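Local atomic coordinates of hypothetical protein PA3499 (Pseudomonas aeruginosa, PDB entry 2IG8), a protein that is of unknown function but belongs to the YjgF-like family and forms a trimer of small alpha/beta subunits. Residues Leu78-Ile88 with Pro109-Leu119. Sequence-based numbering, arbitrary orientation.
Sequences LYKLNVYVTRI and PASTLVEVSGL
E115 reaches across to the turn that follows strand 78-85 and accepts a hydrogen bond from the backbone N of I88. The distance from I88 N to E115 OE1 is 2.8 Å. The oxygen uses its anti lone pair, the one turned away from OE2. E115 CG stands anti to the backbone N (chi1 -174°) and the chain runs on extended, which carries the carboxylate over to I88. On the way E115 CG passes 3.4 Å from T86 O. I88 also lays its CB against OE1. The other oxygen, E115 OE2, bonds S117 OG of the second subunit, so one carboxylate ties a turn of its own chain to a neighbour.

Strands 78-85 and 110-115 are parallel and adjacent in the sheet. With helix 91-101 between them in sequence, they form a beta-alpha-beta crossover unit of the YjgF-like fold. Backbone bonds alternate along the pair. V83 N donates to T112 O, and V114 N returns a bond to V83 O. S111 OG adds a side-chain bond to L81 O at 2.9 Å. On the same face L113 CG packs against V83 CB at 3.9 Å. L113 CD2 meets both V85 CG2 and I88 CD1. I94 of the helix lies over V83 and L113.

Y84 points to the other face, alongside V114. Y84 CD1 lies 3.7 Å from V116 CG1 and 3.9 Å from V114 CG2, and both methyls approach the ring obliquely. T112 of the third subunit also packs on Y84. At the start of strand 110-115, P109 sets its CB toward strand 78-85. P109 CB sits 3.6 Å from Y79 C, while P109 CG touches L78 and L81 CD1.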
# COMPACT_ATOMS: atom_id res chain seq x y z
N LEU B 78 -4.99 9.64 -11.79
CA LEU B 78 -4.58 9.26 -10.44
C LEU B 78 -5.80 9.12 -9.53
O LEU B 78 -6.65 10.03 -9.52
CB LEU B 78 -3.63 10.31 -9.87
CG LEU B 78 -2.26 10.40 -10.54
CD1 LEU B 78 -1.55 11.71 -10.23
CD2 LEU B 78 -1.41 9.20 -10.10
N TYR B 79 -5.91 8.00 -8.82
CA TYR B 79 -7.00 7.81 -7.86
C TYR B 79 -6.53 7.53 -6.43
O TYR B 79 -7.32 7.58 -5.51
CB TYR B 79 -7.96 6.71 -8.35
CG TYR B 79 -7.38 5.32 -8.45
CD1 TYR B 79 -7.31 4.49 -7.34
CD2 TYR B 79 -6.89 4.84 -9.66
CE1 TYR B 79 -6.78 3.21 -7.44
CE2 TYR B 79 -6.33 3.57 -9.76
CZ TYR B 79 -6.28 2.76 -8.64
OH TYR B 79 -5.76 1.49 -8.73
N LYS B 80 -5.24 7.27 -6.22
CA LYS B 80 -4.73 7.09 -4.86
C LYS B 80 -3.26 7.48 -4.81
O LYS B 80 -2.51 7.20 -5.76
CB LYS B 80 -4.93 5.65 -4.35
CG LYS B 80 -4.39 5.42 -2.92
CD LYS B 80 -4.63 4.00 -2.35
CE LYS B 80 -5.88 3.89 -1.52
NZ LYS B 80 -6.08 2.54 -0.87
N LEU B 81 -2.87 8.14 -3.73
CA LEU B 81 -1.47 8.48 -3.47
C LEU B 81 -1.14 8.07 -2.04
O LEU B 81 -1.70 8.62 -1.08
CB LEU B 81 -1.26 9.99 -3.61
CG LEU B 81 -1.57 10.63 -4.95
CD1 LEU B 81 -1.53 12.18 -4.86
CD2 LEU B 81 -0.64 10.14 -6.00
N ASN B 82 -0.28 7.07 -1.89
CA ASN B 82 0.22 6.74 -0.57
C ASN B 82 1.57 7.40 -0.35
O ASN B 82 2.50 7.24 -1.15
CB ASN B 82 0.26 5.26 -0.36
CG ASN B 82 -1.14 4.66 -0.27
OD1 ASN B 82 -2.13 5.38 -0.03
ND2 ASN B 82 -1.24 3.41 -0.49
N VAL B 83 1.67 8.15 0.73
CA VAL B 83 2.77 9.08 0.93
C VAL B 83 3.53 8.66 2.17
O VAL B 83 2.93 8.44 3.24
CB VAL B 83 2.25 10.52 1.09
CG1 VAL B 83 3.45 11.49 1.27
CG2 VAL B 83 1.34 10.88 -0.10
N TYR B 84 4.83 8.50 2.00
CA TYR B 84 5.71 8.12 3.10
C TYR B 84 6.65 9.28 3.31
O TYR B 84 7.42 9.62 2.41
CB TYR B 84 6.51 6.88 2.73
CG TYR B 84 5.66 5.76 2.27
CD1 TYR B 84 4.96 5.00 3.20
CD2 TYR B 84 5.49 5.47 0.91
CE1 TYR B 84 4.12 3.98 2.80
CE2 TYR B 84 4.64 4.43 0.50
CZ TYR B 84 3.97 3.69 1.45
OH TYR B 84 3.14 2.63 1.09
N VAL B 85 6.61 9.86 4.51
CA VAL B 85 7.45 10.99 4.89
C VAL B 85 8.41 10.58 5.99
O VAL B 85 8.12 9.70 6.81
CB VAL B 85 6.60 12.23 5.33
CG1 VAL B 85 5.70 12.71 4.21
CG2 VAL B 85 5.79 11.94 6.66
N THR B 86 9.58 11.22 6.04
CA THR B 86 10.49 10.97 7.14
C THR B 86 10.17 11.80 8.38
O THR B 86 10.63 11.47 9.46
CB THR B 86 11.95 11.22 6.73
OG1 THR B 86 12.07 12.55 6.23
CG2 THR B 86 12.38 10.20 5.66
N ARG B 87 9.40 12.87 8.20
CA ARG B 87 9.01 13.78 9.27
C ARG B 87 7.52 14.06 9.16
O ARG B 87 7.07 14.75 8.22
CB ARG B 87 9.80 15.11 9.20
CG ARG B 87 11.30 14.92 9.12
CD ARG B 87 12.06 16.25 9.12
NE ARG B 87 11.67 17.08 8.00
CZ ARG B 87 12.29 18.19 7.61
NH1 ARG B 87 13.38 18.62 8.21
NH2 ARG B 87 11.81 18.86 6.59
N ILE B 88 6.75 13.59 10.13
CA ILE B 88 5.31 13.79 10.09
C ILE B 88 4.90 15.26 10.07
O ILE B 88 3.87 15.60 9.51
CB ILE B 88 4.56 13.06 11.23
CG1 ILE B 88 3.08 12.85 10.88
CG2 ILE B 88 4.77 13.74 12.59
CD1 ILE B 88 2.83 11.83 9.79
N PRO B 109 -7.15 12.63 -5.42
CA PRO B 109 -7.04 11.21 -5.12
C PRO B 109 -7.23 10.88 -3.63
O PRO B 109 -6.97 11.72 -2.77
CB PRO B 109 -5.60 10.88 -5.53
CG PRO B 109 -5.23 11.91 -6.52
CD PRO B 109 -5.92 13.15 -6.07
N ALA B 110 -7.61 9.64 -3.34
CA ALA B 110 -7.56 9.14 -1.98
C ALA B 110 -6.08 9.12 -1.54
O ALA B 110 -5.19 9.18 -2.38
CB ALA B 110 -8.16 7.74 -1.88
N SER B 111 -5.85 9.11 -0.23
CA SER B 111 -4.48 9.15 0.29
C SER B 111 -4.33 8.54 1.65
O SER B 111 -5.25 8.57 2.47
CB SER B 111 -4.00 10.59 0.36
OG SER B 111 -2.62 10.63 0.75
N THR B 112 -3.16 7.96 1.88
CA THR B 112 -2.70 7.63 3.22
C THR B 112 -1.30 8.20 3.35
O THR B 112 -0.48 8.05 2.44
CB THR B 112 -2.65 6.11 3.43
OG1 THR B 112 -3.98 5.59 3.24
CG2 THR B 112 -2.16 5.76 4.86
N LEU B 113 -1.02 8.87 4.46
CA LEU B 113 0.28 9.53 4.68
C LEU B 113 0.76 9.09 6.06
O LEU B 113 0.05 9.28 7.04
CB LEU B 113 0.10 11.05 4.64
CG LEU B 113 1.37 11.94 4.61
CD1 LEU B 113 1.08 13.31 4.03
CD2 LEU B 113 1.90 12.04 6.04
N VAL B 114 1.94 8.47 6.11
CA VAL B 114 2.51 7.99 7.35
C VAL B 114 3.99 8.35 7.41
O VAL B 114 4.64 8.59 6.39
CB VAL B 114 2.33 6.45 7.56
CG1 VAL B 114 0.80 6.07 7.61
CG2 VAL B 114 3.10 5.62 6.52
N GLU B 115 4.51 8.43 8.63
CA GLU B 115 5.95 8.67 8.77
C GLU B 115 6.70 7.35 8.87
O GLU B 115 6.46 6.54 9.76
CB GLU B 115 6.23 9.51 10.00
CG GLU B 115 7.68 9.92 10.15
CD GLU B 115 7.98 10.40 11.55
OE1 GLU B 115 7.67 11.56 11.87
OE2 GLU B 115 8.57 9.61 12.31
N VAL B 116 7.62 7.15 7.94
CA VAL B 116 8.50 5.99 7.97
C VAL B 116 9.81 6.38 8.67
O VAL B 116 10.11 7.56 8.90
CB VAL B 116 8.75 5.45 6.52
CG1 VAL B 116 7.42 4.89 5.90
CG2 VAL B 116 9.38 6.50 5.65
N SER B 117 10.60 5.38 9.01
CA SER B 117 11.83 5.67 9.72
C SER B 117 12.99 5.88 8.75
O SER B 117 14.03 6.38 9.15
CB SER B 117 12.11 4.60 10.78
OG SER B 117 12.25 3.33 10.20
N GLY B 118 12.79 5.57 7.47
CA GLY B 118 13.85 5.79 6.49
C GLY B 118 13.42 5.59 5.05
O GLY B 118 12.52 4.80 4.76
N LEU B 119 14.08 6.32 4.16
CA LEU B 119 13.93 6.15 2.72
C LEU B 119 15.26 5.80 2.10
O LEU B 119 16.30 5.91 2.75
CB LEU B 119 13.34 7.43 2.09
CG LEU B 119 11.96 7.83 2.63
CD1 LEU B 119 11.54 9.19 2.04
CD2 LEU B 119 10.88 6.76 2.34
O HOH W 1 -5.09 5.54 0.90
O HOH W 2 11.88 9.19 9.80